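Local coordinates for protein agmatine ureohydrolase (Thermoplasma volcanium GSS1, PDB 3PZL) that probably hydrolyses agmatine to putrescine and urea at a two-manganese centre, at residues V217-V228 and R260-V271. Sequence-based numbering, arbitrary orientation.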
loop_
_atom_site.group_PDB
_atom_site.type_symbol
_atom_site.label_atom_id
_atom_site.label_comp_id
_atom_site.label_asym_id
_atom_site.label_seq_id
_atom_site.Cartn_x
_atom_site.Cartn_y
_atom_site.Cartn_z
ATOM N N VAL B 217 35.513 17.742 -13.567
ATOM C CA VAL B 217 34.630 18.919 -13.417
ATOM C C VAL B 217 35.233 20.023 -12.533
ATOM O O VAL B 217 35.298 21.173 -12.924
ATOM C CB VAL B 217 33.244 18.522 -12.836
ATOM C CG1 VAL B 217 32.378 19.723 -12.659
ATOM C CG2 VAL B 217 32.552 17.522 -13.754
ATOM N N ASP B 218 35.667 19.669 -11.334
ATOM C CA ASP B 218 36.307 20.639 -10.463
ATOM C C ASP B 218 37.454 21.433 -11.127
ATOM O O ASP B 218 37.565 22.643 -10.945
ATOM C CB ASP B 218 36.809 19.974 -9.194
ATOM C CG ASP B 218 36.883 20.944 -8.032
ATOM O OD1 ASP B 218 36.502 22.118 -8.202
ATOM O OD2 ASP B 218 37.309 20.541 -6.937
ATOM N N ARG B 219 38.297 20.758 -11.899
ATOM C CA ARG B 219 39.402 21.431 -12.575
ATOM C C ARG B 219 38.947 22.338 -13.706
ATOM O O ARG B 219 39.430 23.459 -13.830
ATOM C CB ARG B 219 40.416 20.413 -13.086
ATOM C CG ARG B 219 41.299 19.869 -11.979
ATOM C CD ARG B 219 41.947 18.568 -12.394
ATOM N NE ARG B 219 42.925 18.068 -11.408
ATOM C CZ ARG B 219 42.609 17.417 -10.279
ATOM N NH1 ARG B 219 41.321 17.211 -9.970
ATOM N NH2 ARG B 219 43.576 16.980 -9.454
ATOM N N LYS B 220 38.010 21.850 -14.513
ATOM C CA LYS B 220 37.521 22.573 -15.686
ATOM C C LYS B 220 36.732 23.847 -15.375
ATOM O O LYS B 220 36.977 24.884 -15.962
ATOM C CB LYS B 220 36.675 21.642 -16.564
ATOM C CG LYS B 220 36.265 22.290 -17.863
ATOM C CD LYS B 220 35.829 21.274 -18.895
ATOM C CE LYS B 220 35.776 21.943 -20.311
ATOM N NZ LYS B 220 34.900 21.082 -21.198
ATOM N N SER B 221 35.787 23.749 -14.451
ATOM C CA SER B 221 34.789 24.788 -14.200
ATOM C C SER B 221 35.130 25.681 -13.020
ATOM O O SER B 221 35.631 25.227 -11.995
ATOM C CB SER B 221 33.469 24.108 -13.895
ATOM O OG SER B 221 33.261 22.983 -14.749
ATOM N N ARG B 222 34.824 26.957 -13.147
ATOM C CA ARG B 222 35.067 27.874 -12.051
ATOM C C ARG B 222 33.871 27.890 -11.124
ATOM O O ARG B 222 34.009 27.932 -9.915
ATOM C CB ARG B 222 35.351 29.276 -12.581
ATOM C CG ARG B 222 36.531 29.326 -13.535
ATOM C CD ARG B 222 36.767 30.718 -14.020
ATOM N NE ARG B 222 37.858 30.764 -14.987
ATOM C CZ ARG B 222 38.776 31.723 -15.022
ATOM N NH1 ARG B 222 38.757 32.697 -14.119
ATOM N NH2 ARG B 222 39.740 31.676 -15.925
ATOM N N ARG B 223 32.685 27.871 -11.702
ATOM C CA ARG B 223 31.462 27.755 -10.929
ATOM C C ARG B 223 30.555 26.658 -11.507
ATOM O O ARG B 223 30.709 26.261 -12.677
ATOM C CB ARG B 223 30.753 29.112 -10.875
ATOM C CG ARG B 223 31.453 30.106 -9.949
ATOM C CD ARG B 223 31.223 31.496 -10.435
ATOM N NE ARG B 223 30.018 32.120 -9.900
ATOM C CZ ARG B 223 29.300 33.032 -10.557
ATOM N NH1 ARG B 223 29.653 33.398 -11.789
ATOM N NH2 ARG B 223 28.211 33.567 -9.993
ATOM N N VAL B 224 29.630 26.146 -10.697
ATOM C CA VAL B 224 28.640 25.221 -11.241
ATOM C C VAL B 224 27.207 25.443 -10.777
ATOM O O VAL B 224 26.923 26.184 -9.818
ATOM C CB VAL B 224 29.030 23.765 -11.039
ATOM C CG1 VAL B 224 30.350 23.472 -11.733
ATOM C CG2 VAL B 224 29.095 23.401 -9.552
ATOM N N TYR B 225 26.300 24.814 -11.513
ATOM C CA TYR B 225 24.934 24.635 -11.080
ATOM C C TYR B 225 24.744 23.123 -11.062
ATOM O O TYR B 225 25.156 22.426 -12.009
ATOM C CB TYR B 225 23.951 25.341 -12.034
ATOM C CG TYR B 225 22.503 25.157 -11.631
ATOM C CD1 TYR B 225 21.807 24.009 -12.000
ATOM C CD2 TYR B 225 21.836 26.126 -10.873
ATOM C CE1 TYR B 225 20.483 23.820 -11.620
ATOM C CE2 TYR B 225 20.501 25.950 -10.485
ATOM C CZ TYR B 225 19.829 24.796 -10.865
ATOM O OH TYR B 225 18.519 24.557 -10.509
ATOM N N ILE B 226 24.143 22.617 -9.983
ATOM C CA ILE B 226 23.965 21.176 -9.820
ATOM C C ILE B 226 22.507 20.803 -9.912
ATOM O O ILE B 226 21.687 21.255 -9.120
ATOM C CB ILE B 226 24.509 20.653 -8.485
ATOM C CG1 ILE B 226 25.899 21.220 -8.213
ATOM C CG2 ILE B 226 24.526 19.128 -8.509
ATOM C CD1 ILE B 226 26.505 20.786 -6.920
ATOM N N SER B 227 22.192 19.964 -10.883
ATOM C CA SER B 227 20.829 19.481 -11.057
ATOM C C SER B 227 20.743 17.956 -10.864
ATOM O O SER B 227 21.360 17.183 -11.629
ATOM C CB SER B 227 20.320 19.860 -12.423
ATOM O OG SER B 227 18.942 19.630 -12.443
ATOM N N VAL B 228 20.004 17.528 -9.836
ATOM C CA VAL B 228 19.910 16.116 -9.507
ATOM C C VAL B 228 18.555 15.501 -9.901
ATOM O O VAL B 228 17.514 15.750 -9.256
ATOM C CB VAL B 228 20.167 15.878 -8.052
ATOM C CG1 VAL B 228 20.279 14.433 -7.802
ATOM C CG2 VAL B 228 21.422 16.516 -7.637
ATOM N N ARG B 260 31.805 17.642 -2.641
ATOM C CA ARG B 260 32.972 18.131 -3.339
ATOM C C ARG B 260 32.748 19.371 -4.220
ATOM O O ARG B 260 33.690 20.072 -4.527
ATOM C CB ARG B 260 33.508 16.995 -4.202
ATOM C CG ARG B 260 34.217 15.884 -3.440
ATOM C CD ARG B 260 35.575 16.324 -2.879
ATOM N NE ARG B 260 36.385 17.111 -3.819
ATOM C CZ ARG B 260 36.916 16.642 -4.957
ATOM N NH1 ARG B 260 36.723 15.379 -5.352
ATOM N NH2 ARG B 260 37.628 17.452 -5.732
ATOM N N LEU B 261 31.509 19.637 -4.600
ATOM C CA LEU B 261 31.211 20.681 -5.562
ATOM C C LEU B 261 30.343 21.853 -5.074
ATOM O O LEU B 261 30.094 22.789 -5.830
ATOM C CB LEU B 261 30.567 20.053 -6.797
ATOM C CG LEU B 261 31.439 19.759 -8.006
ATOM C CD1 LEU B 261 32.899 19.517 -7.665
ATOM C CD2 LEU B 261 30.889 18.576 -8.742
ATOM N N SER B 262 29.874 21.805 -3.834
ATOM C CA SER B 262 28.863 22.769 -3.373
ATOM C C SER B 262 29.496 24.134 -3.104
ATOM O O SER B 262 28.808 25.143 -3.119
ATOM C CB SER B 262 28.165 22.276 -2.124
ATOM O OG SER B 262 29.144 22.037 -1.148
ATOM N N TYR B 263 30.802 24.156 -2.871
ATOM C CA TYR B 263 31.522 25.408 -2.695
ATOM C C TYR B 263 31.608 26.287 -3.961
ATOM O O TYR B 263 31.844 27.472 -3.873
ATOM C CB TYR B 263 32.925 25.119 -2.142
ATOM C CG TYR B 263 33.958 24.710 -3.171
ATOM C CD1 TYR B 263 33.975 23.420 -3.698
ATOM C CD2 TYR B 263 34.950 25.612 -3.586
ATOM C CE1 TYR B 263 34.928 23.037 -4.630
ATOM C CE2 TYR B 263 35.925 25.247 -4.520
ATOM C CZ TYR B 263 35.905 23.960 -5.040
ATOM O OH TYR B 263 36.852 23.591 -5.965
ATOM N N LYS B 264 31.422 25.696 -5.127
ATOM C CA LYS B 264 31.428 26.420 -6.391
ATOM C C LYS B 264 30.018 26.604 -6.918
ATOM O O LYS B 264 29.840 27.173 -8.001
ATOM C CB LYS B 264 32.182 25.640 -7.472
ATOM C CG LYS B 264 33.595 25.409 -7.197
ATOM C CD LYS B 264 34.250 24.705 -8.358
ATOM C CE LYS B 264 35.688 25.073 -8.402
ATOM N NZ LYS B 264 36.122 24.741 -9.739
ATOM N N ALA B 265 29.030 26.085 -6.188
ATOM C CA ALA B 265 27.677 25.964 -6.723
ATOM C C ALA B 265 26.920 27.259 -6.555
ATOM O O ALA B 265 26.884 27.810 -5.464
ATOM C CB ALA B 265 26.940 24.817 -6.067
ATOM N N VAL B 266 26.337 27.742 -7.649
ATOM C CA VAL B 266 25.523 28.963 -7.614
ATOM C C VAL B 266 24.057 28.653 -7.394
ATOM O O VAL B 266 23.291 29.519 -6.991
ATOM C CB VAL B 266 25.674 29.832 -8.884
ATOM C CG1 VAL B 266 27.138 30.336 -9.022
ATOM C CG2 VAL B 266 25.189 29.080 -10.132
ATOM N N GLY B 267 23.686 27.409 -7.658
ATOM C CA GLY B 267 22.308 26.962 -7.506
ATOM C C GLY B 267 22.208 25.452 -7.469
ATOM O O GLY B 267 23.108 24.762 -7.930
ATOM N N PHE B 268 21.097 24.952 -6.950
ATOM C CA PHE B 268 20.899 23.535 -6.768
ATOM C C PHE B 268 19.433 23.131 -6.956
ATOM O O PHE B 268 18.526 23.902 -6.654
ATOM C CB PHE B 268 21.373 23.183 -5.363
ATOM C CG PHE B 268 21.370 21.710 -5.055
ATOM C CD1 PHE B 268 21.756 20.796 -6.002
ATOM C CD2 PHE B 268 21.027 21.247 -3.777
ATOM C CE1 PHE B 268 21.776 19.428 -5.715
ATOM C CE2 PHE B 268 21.042 19.872 -3.472
ATOM C CZ PHE B 268 21.423 18.958 -4.446
ATOM N N ASP B 269 19.196 21.917 -7.438
ATOM C CA ASP B 269 17.839 21.386 -7.487
ATOM C C ASP B 269 17.725 19.874 -7.377
ATOM O O ASP B 269 18.711 19.155 -7.586
ATOM C CB ASP B 269 17.064 21.909 -8.688
ATOM C CG ASP B 269 17.503 21.309 -10.003
ATOM O OD1 ASP B 269 17.904 20.140 -10.072
ATOM O OD2 ASP B 269 17.418 22.038 -11.001
ATOM N N ILE B 270 16.528 19.409 -7.007
ATOM C CA ILE B 270 16.229 17.980 -6.824
ATOM C C ILE B 270 14.882 17.707 -7.473
ATOM O O ILE B 270 13.932 18.421 -7.199
ATOM C CB ILE B 270 16.207 17.561 -5.317
ATOM C CG1 ILE B 270 17.481 18.042 -4.602
ATOM C CG2 ILE B 270 16.039 16.038 -5.154
ATOM C CD1 ILE B 270 17.423 18.032 -3.086
ATOM N N VAL B 271 14.804 16.702 -8.340
ATOM C CA VAL B 271 13.636 16.521 -9.176
ATOM C C VAL B 271 13.348 15.076 -9.555
ATOM O O VAL B 271 14.193 14.210 -9.470
ATOM C CB VAL B 271 13.748 17.338 -10.492
ATOM C CG1 VAL B 271 13.921 18.815 -10.207
ATOM C CG2 VAL B 271 14.894 16.804 -11.383
#
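Val224 pairs with Ala265 where the parallel strands 223-228 and 265-271 meet: Val224 N binds Lys264 O (2.9 Å) and Val224 O takes Val266 N, on either side of Ala265 in sequence. Beyond the break at Val266, bonds from Ile226 N to Gly267 O and from Asp269 N to Ile226 O resume the pairing, which runs on to Val271.

On one face, Asp269 receives two hydroxyls of strand 223-228. Ser227 OG reaches the syn lone pair of Asp269 OD1 at 2.6 Å, while Tyr225 OH approaches Asp269 OD2 at 2.8 Å from above the carboxylate plane. The Tyr225 ring, swung away from its own amide (chi1 179°), lies across Gly267, whose O sits over one ring face near the rim. A phenylalanine in place of Tyr225 would probably leave Asp269 OD2 without the tyrosine hydroxyl, with Thr127 as its remaining hydroxyl partner. On the other face, the Phe268 ring edge meets Val228, and Ile226 CD1 reaches Leu261 and Ala265.

At the helix ends, Tyr263 OH bonds Asp218 OD1 (2.7 Å). Asp218, Arg260 and Lys264 form a salt-bridge network, Lys264 NZ at OD1 and Arg260 NH2 at OD2, both weak as hydrogen bonds. Lys264 NZ also binds Asp218 O (2.8 Å).

Ser227 OG bonds manganese ligand His124. Strand 223-229, helix 251-261 and strand 265-271 form a beta-alpha-beta unit of the arginase fold's parallel sheet, flanked by strand 138-143 beside 223-229 and helix 281-303 against Ala265 and Ile270.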